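Local coordinates for vacuolar protein sorting-associated protein IST1 (Saccharomyces cerevisiae, PDB 3GGY) that acts late in sorting cargo proteins into multivesicular bodies, regulating recruitment of the ATPase VPS4 to ESCRT-III, and is represented here by its N-terminal ESCRT-III-like domain, at residues E28-I33 and I65-L70; Q21-A26 and D120-L125; E71-Y76 and E153-K158. One frame throughout, in Å; residues are numbered along the deposited sequence.

Contact 1 (E28-I33 and I65-L70); sequences EKQQAI and IHIELL
Gln-30 lays its side-chain amide almost level with the imidazole of His-66, the two planes only 16° apart, and OE1 sits in the ring plane at its edge, 3.1 Å from His-66 CD2. The meeting is a close C-H to oxygen approach rather than a conventional hydrogen bond. Leu-70 crosses the same amide at about a right angle, its CD1 methyl lying 3.5 Å from Gln-30 OE1 and nearly as close to NE2. Ile-67 fills the middle of the contact. Its CG1 lies 3.9 Å from Gln-30 CB, and CD1 reaches past it to within 3.6 Å of the backbone Gln-30 O. The other branch, CG2, is anti to the backbone N (CG1 taking chi1 -73°) and turns to Gln-31, meeting its CG at 3.9 Å, so one isoleucine touches two successive glutamines. The segments belong to helices 8-46 and 50-82, which run antiparallel at 159° with local axes 10.1 Å apart, as the two long arms of the ESCRT-III-like helical hairpin. Gln-30 NE2 and His-66 NE2 both hydrogen-bond to OE2 of Glu-121, so the carboxylate of a third element fixes the rotation of amide and ring. The chemistry is thus mixed: aliphatic packing joins the arms directly, while their polar ends are tied through a shared acceptor, whose negative charge would probably favour a protonated imidazole.

Contact 2 (Q21-A26 and D120-L125); sequences QRLRYA and DEVKEL
A water held between Arg-22 and Glu-121 accepts a hydrogen bond from Arg-22 NE at 2.9 Å and donates one to Glu-121 O at 3.1 Å; a third, weak bond runs from it to the carbonyl oxygen of Arg-22 itself. It links the arginine's NE, and weakly its carbonyl oxygen, to the loop backbone. Farther out, Arg-22 NH1 makes a salt bridge to Glu-124 OE1, modelled at 2.5 Å, although so short a length is doubtful. OE2 of the same carboxylate lies in the guanidinium plane at its edge, while the two planes are turned 59° apart. The arginine gets there by folding back, with bends at chi2 -60° and chi3 -64°, so that the guanidinium passes beside Val-122 CA and the loop backbone. Nearer the backbone of Arg-22 the contact is apolar: Arg-22 CB rests 3.8 Å from Val-122 CG1, and the Leu-23 and Val-122 side chains cross at about a right angle, Leu-23 CD2 to Val-122 CG2 4.0 Å. Ala-26 CB adds a looser touch on Glu-121 CG. With Arg-22 cut back to an alanine here, the Glu-124 carboxylate would probably lose its cationic mate and the bridging water its NE donor. Val-122 to Leu-125 form a type I beta turn closed by a weak Leu-125 N to Val-122 O bond. The arrangement is that of an interhelical connection, between helices 105-115 and 125-135, fastened along the first long helix of the ESCRT-III-like bundle.

Contact 3 (E71-Y76 and E153-K158); sequences EILELY and EKIIKK
The Tyr-76 ring is met at its edge, in plane, by the CD1 methyl of Ile-155, which stands 3.9 Å from CE2; Ala-108 and Ser-111 of helix 105-115 and Pro-152 also touch the tyrosine. At the far end of the ring Lys-154 comes from the opposite direction and brings CE to 3.2 Å from Tyr-76 OH, obliquely to the ring plane. This is an interhelical packing site of the ESCRT-III-like bundle, where the short helix 153-159 lies across the second long helix, 50-82. The local axes are 11.8 Å apart at 138°, and the nearest CA atoms, those of Ile-72 and Ile-155, are 8.4 Å apart, so side chains make the contact. Ile-155 is the centre: its CD1 also packs on Ile-72 CG2 at 3.9 Å, the two isoleucines sliding past each other in opposite directions, and on Leu-73 CD2 at 4.2 Å. Ser-111 borders Ile-155 as well, so a third helix joins this apolar patch. Tyr-76 OH is hydrogen-bonded with Glu-107 OE2, which anchors the ring at its polar end. Lys-154 starts from the crowded position, CG between the backbone N and the carbonyl carbon (chi1 66°), and then runs extended until NZ reaches 3.8 Å from Ile-72 CG2. Lys-158 packs against the CD1 branch of Ile-72, the two side chains crossing at about a right angle. A bend at chi4 (-58°) turns Lys-158 NZ to a salt bridge with Glu-68, while the preceding CE is left 3.6 Å from Ile-72 CD1.

Contacts 1 and 2 share helix 8-46 and contacts 1 and 3 share helix 50-82; the centres lie about 11 Å (1 and 2), 12 Å (1 and 3) and 14 Å (2 and 3) apart. Glu-121 of contact 2 receives the polar groups of contact 1, its OE2 2.6 Å from His-66 NE2 and 2.9 Å from Gln-30 NE2. Leu-70 CD2 adds packing on Leu-23 CD2 at 3.8 Å. Between contacts 1 and 3, Leu-69 CD1 meets Ile-155 CD1 at 3.8 Å. A salt bridge from Arg-24 NE to Glu-74 OE2, 3.1 Å long, joins contacts 2 and 3. Contact 1 thus joins the two arms, contact 2 fastens a later loop to the first, and contact 3 packs a later helix on the second.

Contact 1 (E28-I33 and I65-L70)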
loop_
_atom_site.group_PDB
_atom_site.type_symbol
_atom_site.label_atom_id
_atom_site.label_comp_id
_atom_site.label_asym_id
_atom_site.label_seq_id
_atom_site.Cartn_x
_atom_site.Cartn_y
_atom_site.Cartn_z
ATOM N N GLU A 28 -4.859 -8.127 6.902
ATOM C CA GLU A 28 -5.156 -9.449 7.441
ATOM C C GLU A 28 -5.646 -10.371 6.335
ATOM O O GLU A 28 -5.103 -11.463 6.129
ATOM C CB GLU A 28 -6.224 -9.323 8.534
ATOM C CG GLU A 28 -6.855 -10.640 8.960
ATOM C CD GLU A 28 -7.960 -10.456 9.989
ATOM O OE1 GLU A 28 -8.626 -11.458 10.329
ATOM O OE2 GLU A 28 -8.160 -9.314 10.458
ATOM N N LYS A 29 -6.668 -9.917 5.620
ATOM C CA LYS A 29 -7.259 -10.681 4.532
ATOM C C LYS A 29 -6.269 -10.983 3.422
ATOM O O LYS A 29 -6.137 -12.125 2.985
ATOM C CB LYS A 29 -8.447 -9.917 3.949
ATOM C CG LYS A 29 -9.139 -10.626 2.794
ATOM C CD LYS A 29 -10.351 -9.842 2.318
ATOM C CE LYS A 29 -11.100 -10.595 1.229
ATOM N NZ LYS A 29 -12.288 -9.835 0.751
ATOM N N GLN A 30 -5.567 -9.954 2.961
ATOM C CA GLN A 30 -4.616 -10.145 1.882
ATOM C C GLN A 30 -3.416 -11.013 2.251
ATOM O O GLN A 30 -2.859 -11.697 1.391
ATOM C CB GLN A 30 -4.174 -8.781 1.348
ATOM C CG GLN A 30 -5.292 -8.098 0.558
ATOM C CD GLN A 30 -4.927 -6.707 0.098
ATOM O OE1 GLN A 30 -3.786 -6.446 -0.281
ATOM N NE2 GLN A 30 -5.907 -5.806 0.109
ATOM N N GLN A 31 -3.016 -10.987 3.518
ATOM C CA GLN A 31 -1.893 -11.804 3.961
ATOM C C GLN A 31 -2.321 -13.265 3.936
ATOM O O GLN A 31 -1.574 -14.133 3.491
ATOM C CB GLN A 31 -1.459 -11.403 5.372
ATOM C CG GLN A 31 -0.778 -10.044 5.435
ATOM C CD GLN A 31 -0.396 -9.640 6.845
ATOM O OE1 GLN A 31 -1.244 -9.556 7.734
ATOM N NE2 GLN A 31 0.892 -9.383 7.056
ATOM N N ALA A 32 -3.535 -13.529 4.405
ATOM C CA ALA A 32 -4.056 -14.892 4.418
ATOM C C ALA A 32 -4.164 -15.424 2.991
ATOM O O ALA A 32 -3.834 -16.582 2.721
ATOM C CB ALA A 32 -5.420 -14.922 5.097
ATOM N N ILE A 33 -4.617 -14.573 2.075
ATOM C CA ILE A 33 -4.763 -14.955 0.673
ATOM C C ILE A 33 -3.394 -15.211 0.040
ATOM O O ILE A 33 -3.230 -16.139 -0.758
ATOM C CB ILE A 33 -5.522 -13.856 -0.108
ATOM C CG1 ILE A 33 -6.964 -13.784 0.401
ATOM C CG2 ILE A 33 -5.487 -14.134 -1.603
ATOM C CD1 ILE A 33 -7.792 -12.677 -0.221
ATOM N N ILE A 65 3.961 -6.790 -2.323
ATOM C CA ILE A 65 4.336 -5.379 -2.353
ATOM C C ILE A 65 3.133 -4.527 -1.932
ATOM O O ILE A 65 3.274 -3.542 -1.202
ATOM C CB ILE A 65 4.808 -4.963 -3.771
ATOM C CG1 ILE A 65 6.151 -5.630 -4.083
ATOM C CG2 ILE A 65 4.952 -3.439 -3.856
ATOM C CD1 ILE A 65 6.581 -5.495 -5.523
ATOM N N HIS A 66 1.946 -4.918 -2.381
ATOM C CA HIS A 66 0.737 -4.183 -2.043
ATOM C C HIS A 66 0.461 -4.275 -0.545
ATOM O O HIS A 66 0.007 -3.318 0.067
ATOM C CB HIS A 66 -0.458 -4.726 -2.820
ATOM C CG HIS A 66 -1.680 -3.868 -2.714
ATOM N ND1 HIS A 66 -1.784 -2.644 -3.342
ATOM C CD2 HIS A 66 -2.841 -4.049 -2.043
ATOM C CE1 HIS A 66 -2.962 -2.110 -3.065
ATOM N NE2 HIS A 66 -3.622 -2.942 -2.278
ATOM N N ILE A 67 0.735 -5.432 0.051
ATOM C CA ILE A 67 0.524 -5.573 1.487
ATOM C C ILE A 67 1.471 -4.624 2.224
ATOM O O ILE A 67 1.090 -4.008 3.212
ATOM C CB ILE A 67 0.773 -7.027 1.946
ATOM C CG1 ILE A 67 -0.378 -7.917 1.470
ATOM C CG2 ILE A 67 0.903 -7.079 3.464
ATOM C CD1 ILE A 67 -0.082 -9.401 1.556
ATOM N N GLU A 68 2.703 -4.499 1.731
ATOM C CA GLU A 68 3.671 -3.596 2.344
ATOM C C GLU A 68 3.142 -2.163 2.248
ATOM O O GLU A 68 3.301 -1.369 3.175
ATOM C CB GLU A 68 5.017 -3.692 1.632
ATOM C CG GLU A 68 5.631 -5.078 1.680
ATOM C CD GLU A 68 7.003 -5.134 1.035
ATOM O OE1 GLU A 68 7.149 -4.632 -0.101
ATOM O OE2 GLU A 68 7.932 -5.686 1.663
ATOM N N LEU A 69 2.522 -1.829 1.119
ATOM C CA LEU A 69 1.966 -0.487 0.946
ATOM C C LEU A 69 0.920 -0.245 2.022
ATOM O O LEU A 69 0.922 0.793 2.680
ATOM C CB LEU A 69 1.319 -0.334 -0.442
ATOM C CG LEU A 69 0.490 0.931 -0.718
ATOM C CD1 LEU A 69 1.375 2.170 -0.658
ATOM C CD2 LEU A 69 -0.176 0.816 -2.102
ATOM N N LEU A 70 0.022 -1.209 2.203
ATOM C CA LEU A 70 -1.030 -1.085 3.211
ATOM C C LEU A 70 -0.458 -0.887 4.612
ATOM O O LEU A 70 -1.012 -0.128 5.403
ATOM C CB LEU A 70 -1.935 -2.322 3.197
ATOM C CG LEU A 70 -2.684 -2.599 1.892
ATOM C CD1 LEU A 70 -3.587 -3.824 2.071
ATOM C CD2 LEU A 70 -3.518 -1.389 1.506
#

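Contact 2 (Q21-A26 and D120-L125)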
loop_
_atom_site.group_PDB
_atom_site.type_symbol
_atom_site.label_atom_id
_atom_site.label_comp_id
_atom_site.label_asym_id
_atom_site.label_seq_id
_atom_site.Cartn_x
_atom_site.Cartn_y
_atom_site.Cartn_z
ATOM N N GLN A 21 -8.910 0.989 10.615
ATOM C CA GLN A 21 -9.579 -0.296 10.775
ATOM C C GLN A 21 -9.676 -1.045 9.446
ATOM O O GLN A 21 -9.441 -2.253 9.388
ATOM C CB GLN A 21 -10.970 -0.098 11.373
ATOM C CG GLN A 21 -10.967 0.379 12.827
ATOM C CD GLN A 21 -10.197 -0.548 13.762
ATOM O OE1 GLN A 21 -8.977 -0.435 13.912
ATOM N NE2 GLN A 21 -10.910 -1.477 14.390
ATOM N N ARG A 22 -10.009 -0.323 8.380
ATOM C CA ARG A 22 -10.124 -0.926 7.056
ATOM C C ARG A 22 -8.762 -1.394 6.548
ATOM O O ARG A 22 -8.642 -2.482 5.994
ATOM C CB ARG A 22 -10.734 0.063 6.061
ATOM C CG ARG A 22 -12.181 0.428 6.354
ATOM C CD ARG A 22 -13.073 -0.804 6.320
ATOM N NE ARG A 22 -13.120 -1.413 4.993
ATOM C CZ ARG A 22 -13.694 -0.851 3.933
ATOM N NH1 ARG A 22 -14.275 0.337 4.040
ATOM N NH2 ARG A 22 -13.687 -1.475 2.764
ATOM N N LEU A 23 -7.735 -0.570 6.726
ATOM C CA LEU A 23 -6.398 -0.954 6.278
ATOM C C LEU A 23 -5.919 -2.206 7.019
ATOM O O LEU A 23 -5.347 -3.118 6.416
ATOM C CB LEU A 23 -5.409 0.196 6.498
ATOM C CG LEU A 23 -5.542 1.339 5.485
ATOM C CD1 LEU A 23 -4.820 2.589 5.979
ATOM C CD2 LEU A 23 -4.982 0.884 4.158
ATOM N N ARG A 24 -6.152 -2.254 8.325
ATOM C CA ARG A 24 -5.733 -3.412 9.116
ATOM C C ARG A 24 -6.445 -4.668 8.639
ATOM O O ARG A 24 -5.834 -5.730 8.502
ATOM C CB ARG A 24 -6.036 -3.187 10.604
ATOM C CG ARG A 24 -5.113 -2.190 11.296
ATOM C CD ARG A 24 -5.504 -2.003 12.761
ATOM N NE ARG A 24 -4.624 -1.063 13.451
ATOM C CZ ARG A 24 -4.809 -0.639 14.699
ATOM N NH1 ARG A 24 -5.848 -1.072 15.402
ATOM N NH2 ARG A 24 -3.957 0.220 15.244
ATOM N N TYR A 25 -7.742 -4.537 8.377
ATOM C CA TYR A 25 -8.550 -5.661 7.926
ATOM C C TYR A 25 -8.117 -6.140 6.544
ATOM O O TYR A 25 -8.070 -7.342 6.280
ATOM C CB TYR A 25 -10.028 -5.268 7.900
ATOM C CG TYR A 25 -10.962 -6.441 7.719
ATOM C CD1 TYR A 25 -11.006 -7.470 8.660
ATOM C CD2 TYR A 25 -11.803 -6.524 6.612
ATOM C CE1 TYR A 25 -11.869 -8.554 8.503
ATOM C CE2 TYR A 25 -12.670 -7.606 6.444
ATOM C CZ TYR A 25 -12.696 -8.615 7.394
ATOM O OH TYR A 25 -13.547 -9.684 7.237
ATOM N N ALA A 26 -7.799 -5.192 5.666
ATOM C CA ALA A 26 -7.363 -5.523 4.315
ATOM C C ALA A 26 -6.033 -6.271 4.374
ATOM O O ALA A 26 -5.811 -7.210 3.607
ATOM C CB ALA A 26 -7.222 -4.250 3.477
ATOM N N ASP A 120 -8.377 0.754 -3.901
ATOM C CA ASP A 120 -9.828 0.874 -3.952
ATOM C C ASP A 120 -10.525 0.005 -2.910
ATOM O O ASP A 120 -11.722 0.174 -2.668
ATOM C CB ASP A 120 -10.363 0.562 -5.363
ATOM C CG ASP A 120 -9.970 -0.818 -5.861
ATOM O OD1 ASP A 120 -10.014 -1.782 -5.071
ATOM O OD2 ASP A 120 -9.635 -0.941 -7.059
ATOM N N GLU A 121 -9.782 -0.903 -2.277
ATOM C CA GLU A 121 -10.374 -1.763 -1.256
ATOM C C GLU A 121 -10.688 -0.985 0.020
ATOM O O GLU A 121 -11.375 -1.491 0.907
ATOM C CB GLU A 121 -9.463 -2.956 -0.928
ATOM C CG GLU A 121 -8.126 -2.584 -0.330
ATOM C CD GLU A 121 -7.011 -2.592 -1.352
ATOM O OE1 GLU A 121 -7.215 -2.062 -2.465
ATOM O OE2 GLU A 121 -5.926 -3.127 -1.035
ATOM N N VAL A 122 -10.178 0.242 0.118
ATOM C CA VAL A 122 -10.443 1.096 1.272
ATOM C C VAL A 122 -11.036 2.404 0.750
ATOM O O VAL A 122 -10.322 3.380 0.523
ATOM C CB VAL A 122 -9.153 1.389 2.071
ATOM C CG1 VAL A 122 -9.464 2.289 3.260
ATOM C CG2 VAL A 122 -8.541 0.084 2.553
ATOM N N LYS A 123 -12.353 2.411 0.563
ATOM C CA LYS A 123 -13.054 3.580 0.039
ATOM C C LYS A 123 -12.904 4.858 0.845
ATOM O O LYS A 123 -12.869 5.945 0.273
ATOM C CB LYS A 123 -14.548 3.275 -0.115
ATOM C CG LYS A 123 -14.856 2.184 -1.114
ATOM C CD LYS A 123 -16.355 2.002 -1.290
ATOM C CE LYS A 123 -16.652 0.769 -2.126
ATOM N NZ LYS A 123 -16.095 -0.459 -1.489
ATOM N N GLU A 124 -12.830 4.733 2.165
ATOM C CA GLU A 124 -12.710 5.895 3.040
ATOM C C GLU A 124 -11.534 6.818 2.734
ATOM O O GLU A 124 -11.561 7.989 3.100
ATOM C CB GLU A 124 -12.625 5.451 4.504
ATOM C CG GLU A 124 -13.891 4.804 5.058
ATOM C CD GLU A 124 -14.263 3.514 4.348
ATOM O OE1 GLU A 124 -13.357 2.698 4.073
ATOM O OE2 GLU A 124 -15.468 3.310 4.079
ATOM N N LEU A 125 -10.499 6.310 2.071
ATOM C CA LEU A 125 -9.358 7.163 1.759
ATOM C C LEU A 125 -9.788 8.366 0.923
ATOM O O LEU A 125 -9.209 9.447 1.041
ATOM C CB LEU A 125 -8.271 6.375 1.017
ATOM C CG LEU A 125 -7.513 5.305 1.812
ATOM C CD1 LEU A 125 -6.619 4.520 0.869
ATOM C CD2 LEU A 125 -6.690 5.953 2.927
HETATM O O HOH W 1 -11.041 -2.977 3.628
#

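Contact 3 (E71-Y76 and E153-K158)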
loop_
_atom_site.group_PDB
_atom_site.type_symbol
_atom_site.label_atom_id
_atom_site.label_comp_id
_atom_site.label_asym_id
_atom_site.label_seq_id
_atom_site.Cartn_x
_atom_site.Cartn_y
_atom_site.Cartn_z
ATOM N N GLU A 71 0.644 -1.566 4.921
ATOM C CA GLU A 71 1.261 -1.432 6.239
ATOM C C GLU A 71 1.769 -0.009 6.443
ATOM O O GLU A 71 1.600 0.576 7.514
ATOM C CB GLU A 71 2.419 -2.422 6.382
ATOM C CG GLU A 71 1.994 -3.871 6.175
ATOM C CD GLU A 71 3.154 -4.848 6.228
ATOM O OE1 GLU A 71 4.252 -4.497 5.746
ATOM O OE2 GLU A 71 2.960 -5.974 6.736
ATOM N N ILE A 72 2.383 0.550 5.408
ATOM C CA ILE A 72 2.903 1.906 5.491
ATOM C C ILE A 72 1.755 2.914 5.610
ATOM O O ILE A 72 1.811 3.854 6.409
ATOM C CB ILE A 72 3.759 2.237 4.248
ATOM C CG1 ILE A 72 4.936 1.264 4.159
ATOM C CG2 ILE A 72 4.240 3.683 4.320
ATOM C CD1 ILE A 72 5.659 1.280 2.823
ATOM N N LEU A 73 0.701 2.721 4.826
ATOM C CA LEU A 73 -0.424 3.644 4.879
ATOM C C LEU A 73 -1.085 3.625 6.255
ATOM O O LEU A 73 -1.558 4.657 6.742
ATOM C CB LEU A 73 -1.446 3.307 3.786
ATOM C CG LEU A 73 -0.940 3.447 2.345
ATOM C CD1 LEU A 73 -2.078 3.080 1.389
ATOM C CD2 LEU A 73 -0.448 4.878 2.084
ATOM N N GLU A 74 -1.111 2.452 6.887
ATOM C CA GLU A 74 -1.704 2.320 8.213
ATOM C C GLU A 74 -0.921 3.204 9.174
ATOM O O GLU A 74 -1.504 3.916 9.987
ATOM C CB GLU A 74 -1.637 0.871 8.703
ATOM C CG GLU A 74 -2.311 0.659 10.058
ATOM C CD GLU A 74 -1.874 -0.620 10.756
ATOM O OE1 GLU A 74 -1.558 -1.610 10.061
ATOM O OE2 GLU A 74 -1.860 -0.637 12.007
ATOM N N LEU A 75 0.406 3.144 9.080
ATOM C CA LEU A 75 1.261 3.949 9.937
ATOM C C LEU A 75 1.040 5.433 9.691
ATOM O O LEU A 75 1.016 6.216 10.636
ATOM C CB LEU A 75 2.738 3.597 9.723
ATOM C CG LEU A 75 3.195 2.244 10.266
ATOM C CD1 LEU A 75 4.714 2.195 10.213
ATOM C CD2 LEU A 75 2.712 2.055 11.702
ATOM N N TYR A 76 0.872 5.826 8.427
ATOM C CA TYR A 76 0.634 7.234 8.129
ATOM C C TYR A 76 -0.683 7.690 8.747
ATOM O O TYR A 76 -0.796 8.814 9.233
ATOM C CB TYR A 76 0.593 7.487 6.613
ATOM C CG TYR A 76 1.947 7.546 5.930
ATOM C CD1 TYR A 76 3.035 8.180 6.534
ATOM C CD2 TYR A 76 2.123 7.019 4.649
ATOM C CE1 TYR A 76 4.261 8.287 5.881
ATOM C CE2 TYR A 76 3.339 7.124 3.986
ATOM C CZ TYR A 76 4.405 7.759 4.606
ATOM O OH TYR A 76 5.606 7.866 3.945
ATOM N N GLU A 153 9.171 8.399 -2.675
ATOM C CA GLU A 153 9.503 7.479 -3.745
ATOM C C GLU A 153 9.027 6.063 -3.406
ATOM O O GLU A 153 8.548 5.345 -4.279
ATOM C CB GLU A 153 11.015 7.478 -3.979
ATOM C CG GLU A 153 11.431 6.814 -5.273
ATOM C CD GLU A 153 10.858 7.518 -6.484
ATOM O OE1 GLU A 153 11.047 8.747 -6.597
ATOM O OE2 GLU A 153 10.221 6.845 -7.323
ATOM N N LYS A 154 9.144 5.677 -2.138
ATOM C CA LYS A 154 8.732 4.341 -1.701
ATOM C C LYS A 154 7.253 4.096 -1.996
ATOM O O LYS A 154 6.868 3.014 -2.443
ATOM C CB LYS A 154 9.005 4.151 -0.201
ATOM C CG LYS A 154 8.184 5.034 0.727
ATOM C CD LYS A 154 8.407 4.640 2.185
ATOM C CE LYS A 154 7.542 5.458 3.139
ATOM N NZ LYS A 154 7.788 5.065 4.564
ATOM N N ILE A 155 6.427 5.109 -1.753
ATOM C CA ILE A 155 4.992 5.000 -2.007
ATOM C C ILE A 155 4.716 4.920 -3.514
ATOM O O ILE A 155 3.899 4.125 -3.969
ATOM C CB ILE A 155 4.233 6.210 -1.407
ATOM C CG1 ILE A 155 4.291 6.159 0.125
ATOM C CG2 ILE A 155 2.791 6.223 -1.900
ATOM C CD1 ILE A 155 3.552 4.975 0.746
ATOM N N ILE A 156 5.403 5.741 -4.295
ATOM C CA ILE A 156 5.191 5.713 -5.735
ATOM C C ILE A 156 5.557 4.334 -6.303
ATOM O O ILE A 156 4.872 3.810 -7.178
ATOM C CB ILE A 156 6.031 6.798 -6.428
ATOM C CG1 ILE A 156 5.530 8.180 -5.999
ATOM C CG2 ILE A 156 5.947 6.638 -7.942
ATOM C CD1 ILE A 156 6.387 9.326 -6.472
ATOM N N LYS A 157 6.621 3.745 -5.773
ATOM C CA LYS A 157 7.095 2.443 -6.229
ATOM C C LYS A 157 6.197 1.282 -5.826
ATOM O O LYS A 157 6.049 0.319 -6.573
ATOM C CB LYS A 157 8.510 2.192 -5.701
ATOM C CG LYS A 157 9.537 3.211 -6.182
ATOM C CD LYS A 157 9.668 3.203 -7.699
ATOM C CE LYS A 157 10.149 1.853 -8.215
ATOM N NZ LYS A 157 10.251 1.831 -9.701
ATOM N N LYS A 158 5.601 1.365 -4.646
ATOM C CA LYS A 158 4.731 0.292 -4.202
ATOM C C LYS A 158 3.362 0.390 -4.861
ATOM O O LYS A 158 2.645 -0.601 -4.947
ATOM C CB LYS A 158 4.610 0.307 -2.679
ATOM C CG LYS A 158 5.951 0.090 -1.986
ATOM C CD LYS A 158 5.787 -0.290 -0.527
ATOM C CE LYS A 158 7.140 -0.547 0.114
ATOM N NZ LYS A 158 7.903 -1.617 -0.592
#